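PDB 3LY0: dipeptidase AC. Metallo peptidase. MEROPS family M19 from Rhodobacter sphaeroides, which probably hydrolyses dipeptides as a zinc-dependent membrane-dipeptidase-type enzyme of the TIM-barrel clan, and here holds a phosphinate mimic of L-Ala-D-Ala. Local coordinates for residues A231-N245 with M260-G274. Sequence-based numbering, arbitrary orientation.
Sequences ATHSNAHAVTPSTRN and MVGLNFATSFLREDG. With ZN (zinc ion), chain E; LY0 ((2R)-3-[(R)-[(1R)-1-aminoethyl](hydroxy)phosphoryl]-2-methylpropanoic acid), chain C.
Asn235 meets the backbone of Asn264 with both ends of its amide, a worked example of how one side chain stitches together loops leaving neighbouring barrel strands. Its OD1 receives Asn264 N at 2.8 Å on an in-plane lone pair, while ND2 gives an almost straight bond (175°) to Asn264 O. The second N-H of ND2 goes to Phe269 O, approaching from above that carbonyl's plane, and Asn245 ND2 donates to the same oxygen at 3.1 Å. With an alanine in place of Asn235, the backbone N and O of Asn264 would be likely to lose these partners, and the two loops could shift apart. Nearer the active site, His233 O accepts from Asn264 ND2 (2.9 Å) and Arg244 NH2. His233 binds zinc through NE2 at 2.2 Å, and bends of Arg244 at chi2 (-78°) and chi3 (-79°) turn its guanidinium to the inhibitor carboxylate, NE reaching LY0 O61 at 2.7 Å. Arg244 CB lies over one face of the Phe269 ring, 3.8 Å from its centroid, in a CH-pi contact. Against this dense interior, the outer side is looser: exposed Glu272 lays its CG 3.6 Å from Val239 O, its carboxylate forming a salt bridge with Arg287. The loops follow parallel strands 230-231 and 260-263, which pair through Ala231 and Val261, with helix 283-296 packing on Asn235, Val239 and Val261, and helix 336-354 on Thr232 and Met260.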
loop_
_atom_site.group_PDB
_atom_site.type_symbol
_atom_site.label_atom_id
_atom_site.label_comp_id
_atom_site.label_asym_id
_atom_site.label_seq_id
_atom_site.Cartn_x
_atom_site.Cartn_y
_atom_site.Cartn_z
ATOM N N ALA A 231 -3.548 2.308 -7.324
ATOM C CA ALA A 231 -2.907 1.104 -6.803
ATOM C C ALA A 231 -1.820 1.602 -5.859
ATOM O O ALA A 231 -0.851 2.221 -6.303
ATOM C CB ALA A 231 -2.309 0.296 -7.937
ATOM N N THR A 232 -2.000 1.399 -4.556
ATOM C CA THR A 232 -1.094 2.026 -3.597
ATOM C C THR A 232 0.312 1.441 -3.570
ATOM O O THR A 232 1.254 2.133 -3.187
ATOM C CB THR A 232 -1.628 1.966 -2.152
ATOM O OG1 THR A 232 -1.774 0.599 -1.755
ATOM C CG2 THR A 232 -2.968 2.711 -1.990
ATOM N N HIS A 233 0.457 0.170 -3.949
ATOM C CA HIS A 233 1.758 -0.486 -3.876
ATOM C C HIS A 233 1.897 -1.567 -4.950
ATOM O O HIS A 233 1.852 -2.769 -4.667
ATOM C CB HIS A 233 2.097 -0.966 -2.435
ATOM C CG HIS A 233 1.126 -1.946 -1.830
ATOM N ND1 HIS A 233 -0.218 -1.672 -1.654
ATOM C CD2 HIS A 233 1.329 -3.172 -1.287
ATOM C CE1 HIS A 233 -0.802 -2.702 -1.072
ATOM N NE2 HIS A 233 0.114 -3.619 -0.820
ATOM N N SER A 234 2.071 -1.110 -6.188
ATOM C CA SER A 234 2.157 -2.003 -7.354
ATOM C C SER A 234 3.123 -1.417 -8.364
ATOM O O SER A 234 3.187 -0.195 -8.527
ATOM C CB SER A 234 0.787 -2.149 -8.023
ATOM O OG SER A 234 -0.159 -2.737 -7.154
ATOM N N ASN A 235 3.846 -2.291 -9.069
ATOM C CA ASN A 235 4.854 -1.858 -10.029
ATOM C C ASN A 235 4.495 -2.213 -11.465
ATOM O O ASN A 235 3.342 -2.539 -11.756
ATOM C CB ASN A 235 6.231 -2.380 -9.614
ATOM C CG ASN A 235 6.641 -1.869 -8.236
ATOM O OD1 ASN A 235 6.151 -0.829 -7.781
ATOM N ND2 ASN A 235 7.524 -2.601 -7.557
ATOM N N ALA A 236 5.472 -2.134 -12.368
ATOM C CA ALA A 236 5.190 -2.286 -13.793
ATOM C C ALA A 236 5.377 -3.717 -14.274
ATOM O O ALA A 236 6.495 -4.233 -14.267
ATOM C CB ALA A 236 6.059 -1.334 -14.603
ATOM N N HIS A 237 4.284 -4.337 -14.709
ATOM C CA HIS A 237 4.323 -5.713 -15.195
ATOM C C HIS A 237 5.280 -5.877 -16.373
ATOM O O HIS A 237 5.903 -6.926 -16.530
ATOM C CB HIS A 237 2.921 -6.157 -15.595
ATOM C CG HIS A 237 2.783 -7.635 -15.749
ATOM N ND1 HIS A 237 3.026 -8.283 -16.941
ATOM C CD2 HIS A 237 2.453 -8.595 -14.855
ATOM C CE1 HIS A 237 2.836 -9.580 -16.776
ATOM N NE2 HIS A 237 2.487 -9.795 -15.520
ATOM N N ALA A 238 5.387 -4.833 -17.190
ATOM C CA ALA A 238 6.245 -4.871 -18.375
ATOM C C ALA A 238 7.711 -5.011 -17.990
ATOM O O ALA A 238 8.515 -5.503 -18.789
ATOM C CB ALA A 238 6.021 -3.631 -19.232
ATOM N N VAL A 239 8.063 -4.593 -16.780
ATOM C CA VAL A 239 9.425 -4.722 -16.273
ATOM C C VAL A 239 9.602 -6.008 -15.466
ATOM O O VAL A 239 10.573 -6.745 -15.665
ATOM C CB VAL A 239 9.800 -3.496 -15.411
ATOM C CG1 VAL A 239 11.174 -3.648 -14.803
ATOM C CG2 VAL A 239 9.699 -2.217 -16.236
ATOM N N THR A 240 8.668 -6.264 -14.552
ATOM C CA THR A 240 8.690 -7.464 -13.720
ATOM C C THR A 240 7.318 -8.123 -13.792
ATOM O O THR A 240 6.358 -7.610 -13.220
ATOM C CB THR A 240 8.955 -7.096 -12.244
ATOM O OG1 THR A 240 10.255 -6.514 -12.120
ATOM C CG2 THR A 240 8.854 -8.325 -11.334
ATOM N N PRO A 241 7.208 -9.251 -14.514
ATOM C CA PRO A 241 5.906 -9.895 -14.749
ATOM C C PRO A 241 5.404 -10.719 -13.564
ATOM O O PRO A 241 5.090 -11.906 -13.700
ATOM C CB PRO A 241 6.183 -10.792 -15.958
ATOM C CG PRO A 241 7.628 -11.147 -15.793
ATOM C CD PRO A 241 8.273 -9.870 -15.324
ATOM N N SER A 242 5.309 -10.067 -12.410
ATOM C CA SER A 242 4.646 -10.625 -11.234
ATOM C C SER A 242 3.138 -10.431 -11.355
ATOM O O SER A 242 2.685 -9.411 -11.864
ATOM C CB SER A 242 5.130 -9.902 -9.976
ATOM O OG SER A 242 4.251 -10.137 -8.880
ATOM N N THR A 243 2.355 -11.393 -10.877
ATOM C CA THR A 243 0.895 -11.230 -10.847
ATOM C C THR A 243 0.439 -9.964 -10.104
ATOM O O THR A 243 -0.681 -9.489 -10.320
ATOM C CB THR A 243 0.220 -12.437 -10.178
ATOM O OG1 THR A 243 0.880 -12.704 -8.934
ATOM C CG2 THR A 243 0.359 -13.676 -11.082
ATOM N N ARG A 244 1.301 -9.447 -9.231
ATOM C CA ARG A 244 0.979 -8.265 -8.426
ATOM C C ARG A 244 1.177 -6.930 -9.146
ATOM O O ARG A 244 0.714 -5.886 -8.668
ATOM C CB ARG A 244 1.767 -8.293 -7.124
ATOM C CG ARG A 244 1.078 -9.102 -6.036
ATOM C CD ARG A 244 -0.063 -8.305 -5.413
ATOM N NE ARG A 244 0.412 -7.323 -4.437
ATOM C CZ ARG A 244 0.469 -6.006 -4.624
ATOM N NH1 ARG A 244 0.095 -5.453 -5.772
ATOM N NH2 ARG A 244 0.887 -5.231 -3.631
ATOM N N ASN A 245 1.872 -6.950 -10.278
ATOM C CA ASN A 245 2.157 -5.716 -11.012
ATOM C C ASN A 245 1.099 -5.351 -12.059
ATOM O O ASN A 245 0.153 -6.113 -12.300
ATOM C CB ASN A 245 3.571 -5.778 -11.595
ATOM C CG ASN A 245 4.639 -5.618 -10.528
ATOM O OD1 ASN A 245 4.366 -5.117 -9.431
ATOM N ND2 ASN A 245 5.859 -6.020 -10.845
ATOM N N MET A 260 -3.321 7.123 -9.674
ATOM C CA MET A 260 -2.072 7.154 -8.926
ATOM C C MET A 260 -1.566 5.744 -8.711
ATOM O O MET A 260 -2.348 4.818 -8.424
ATOM C CB MET A 260 -2.326 7.820 -7.566
ATOM C CG MET A 260 -1.085 8.025 -6.704
ATOM S SD MET A 260 0.102 9.293 -7.317
ATOM C CE MET A 260 1.284 9.249 -5.963
ATOM N N VAL A 261 -0.253 5.579 -8.875
ATOM C CA VAL A 261 0.401 4.316 -8.549
ATOM C C VAL A 261 1.554 4.579 -7.598
ATOM O O VAL A 261 2.401 5.438 -7.861
ATOM C CB VAL A 261 0.911 3.574 -9.808
ATOM C CG1 VAL A 261 1.705 2.331 -9.401
ATOM C CG2 VAL A 261 -0.260 3.182 -10.699
ATOM N N GLY A 262 1.569 3.853 -6.482
ATOM C CA GLY A 262 2.687 3.918 -5.561
ATOM C C GLY A 262 3.689 2.803 -5.818
ATOM O O GLY A 262 3.313 1.630 -5.897
ATOM N N LEU A 263 4.961 3.173 -5.958
ATOM C CA LEU A 263 6.032 2.205 -6.169
ATOM C C LEU A 263 6.249 1.315 -4.949
ATOM O O LEU A 263 6.564 1.805 -3.866
ATOM C CB LEU A 263 7.336 2.931 -6.500
ATOM C CG LEU A 263 8.501 2.003 -6.868
ATOM C CD1 LEU A 263 8.440 1.585 -8.326
ATOM C CD2 LEU A 263 9.839 2.681 -6.546
ATOM N N ASN A 264 6.097 0.005 -5.145
ATOM C CA ASN A 264 6.278 -0.981 -4.084
ATOM C C ASN A 264 7.766 -1.331 -3.964
ATOM O O ASN A 264 8.415 -1.629 -4.974
ATOM C CB ASN A 264 5.441 -2.217 -4.425
ATOM C CG ASN A 264 5.309 -3.170 -3.263
ATOM O OD1 ASN A 264 6.231 -3.318 -2.468
ATOM N ND2 ASN A 264 4.154 -3.818 -3.153
ATOM N N PHE A 265 8.316 -1.253 -2.753
ATOM C CA PHE A 265 9.736 -1.549 -2.552
ATOM C C PHE A 265 10.011 -3.051 -2.451
ATOM O O PHE A 265 11.163 -3.460 -2.307
ATOM C CB PHE A 265 10.306 -0.888 -1.288
ATOM C CG PHE A 265 10.268 0.628 -1.284
ATOM C CD1 PHE A 265 9.952 1.351 -2.426
ATOM C CD2 PHE A 265 10.550 1.320 -0.115
ATOM C CE1 PHE A 265 9.903 2.735 -2.391
ATOM C CE2 PHE A 265 10.518 2.699 -0.075
ATOM C CZ PHE A 265 10.194 3.408 -1.217
ATOM N N ALA A 266 8.973 -3.876 -2.515
ATOM C CA ALA A 266 9.170 -5.320 -2.422
ATOM C C ALA A 266 10.110 -5.812 -3.510
ATOM O O ALA A 266 9.873 -5.579 -4.694
ATOM C CB ALA A 266 7.834 -6.042 -2.524
ATOM N N THR A 267 11.171 -6.501 -3.093
ATOM C CA THR A 267 12.163 -7.052 -4.009
ATOM C C THR A 267 11.489 -7.860 -5.123
ATOM O O THR A 267 11.845 -7.738 -6.306
ATOM C CB THR A 267 13.149 -7.941 -3.227
ATOM O OG1 THR A 267 12.397 -8.840 -2.401
ATOM C CG2 THR A 267 14.012 -7.079 -2.317
ATOM N N SER A 268 10.500 -8.662 -4.737
ATOM C CA SER A 268 9.820 -9.568 -5.662
ATOM C C SER A 268 9.143 -8.845 -6.817
ATOM O O SER A 268 8.933 -9.431 -7.876
ATOM C CB SER A 268 8.767 -10.372 -4.910
ATOM O OG SER A 268 9.365 -11.061 -3.821
ATOM N N PHE A 269 8.799 -7.575 -6.611
ATOM C CA PHE A 269 8.016 -6.840 -7.596
ATOM C C PHE A 269 8.863 -5.823 -8.349
ATOM O O PHE A 269 8.369 -5.171 -9.264
ATOM C CB PHE A 269 6.835 -6.127 -6.922
ATOM C CG PHE A 269 5.946 -7.043 -6.117
ATOM C CD1 PHE A 269 5.862 -8.402 -6.402
ATOM C CD2 PHE A 269 5.178 -6.530 -5.073
ATOM C CE1 PHE A 269 5.031 -9.239 -5.657
ATOM C CE2 PHE A 269 4.349 -7.353 -4.326
ATOM C CZ PHE A 269 4.281 -8.710 -4.611
ATOM N N LEU A 270 10.129 -5.696 -7.951
ATOM C CA LEU A 270 11.071 -4.756 -8.566
ATOM C C LEU A 270 12.083 -5.443 -9.482
ATOM O O LEU A 270 12.374 -4.955 -10.563
ATOM C CB LEU A 270 11.854 -4.010 -7.479
ATOM C CG LEU A 270 11.137 -2.917 -6.679
ATOM C CD1 LEU A 270 11.990 -2.445 -5.515
ATOM C CD2 LEU A 270 10.781 -1.739 -7.575
ATOM N N ARG A 271 12.634 -6.563 -9.021
ATOM C CA ARG A 271 13.683 -7.252 -9.775
ATOM C C ARG A 271 13.114 -7.851 -11.052
ATOM O O ARG A 271 12.020 -8.400 -11.061
ATOM C CB ARG A 271 14.279 -8.369 -8.920
ATOM C CG ARG A 271 14.987 -7.890 -7.671
ATOM C CD ARG A 271 15.298 -9.055 -6.750
ATOM N NE ARG A 271 16.188 -10.002 -7.417
ATOM C CZ ARG A 271 17.414 -10.293 -7.002
ATOM N NH1 ARG A 271 17.899 -9.730 -5.905
ATOM N NH2 ARG A 271 18.151 -11.160 -7.685
ATOM N N GLU A 272 13.860 -7.763 -12.143
ATOM C CA GLU A 272 13.367 -8.345 -13.380
ATOM C C GLU A 272 13.226 -9.865 -13.261
ATOM O O GLU A 272 12.395 -10.463 -13.943
ATOM C CB GLU A 272 14.271 -7.974 -14.552
ATOM C CG GLU A 272 14.145 -6.516 -14.980
ATOM C CD GLU A 272 15.045 -6.179 -16.157
ATOM O OE1 GLU A 272 15.569 -7.114 -16.795
ATOM O OE2 GLU A 272 15.228 -4.978 -16.443
ATOM N N ASP A 273 14.018 -10.472 -12.380
ATOM C CA ASP A 273 13.949 -11.922 -12.137
ATOM C C ASP A 273 12.895 -12.334 -11.101
ATOM O O ASP A 273 12.708 -13.518 -10.839
ATOM C CB ASP A 273 15.328 -12.495 -11.765
ATOM C CG ASP A 273 15.871 -11.954 -10.444
ATOM O OD1 ASP A 273 15.085 -11.490 -9.595
ATOM O OD2 ASP A 273 17.103 -12.007 -10.245
ATOM N N GLY A 274 12.219 -11.362 -10.499
ATOM C CA GLY A 274 11.119 -11.656 -9.595
ATOM C C GLY A 274 11.483 -12.390 -8.316
ATOM O O GLY A 274 10.608 -12.953 -7.656
HETATM ZN ZN ZN E . -0.110 -5.694 -0.001
HETATM P P LY0 C . 1.500 -7.026 1.819
HETATM C C1 LY0 C . 1.302 -9.072 3.711
HETATM N N1 LY0 C . 0.214 -6.892 4.170
HETATM C C2 LY0 C . 1.344 -7.567 3.556
HETATM C C4 LY0 C . 3.128 -7.535 1.138
HETATM C C5 LY0 C . 3.082 -8.212 -0.202
HETATM C C6 LY0 C . 2.214 -7.489 -1.196
HETATM C C7 LY0 C . 4.427 -8.635 -0.737
HETATM O O31 LY0 C . 1.339 -5.525 1.849
HETATM O O32 LY0 C . 0.318 -7.635 0.993
HETATM O O61 LY0 C . 1.853 -8.124 -2.338
HETATM O O62 LY0 C . 1.795 -6.339 -0.980
#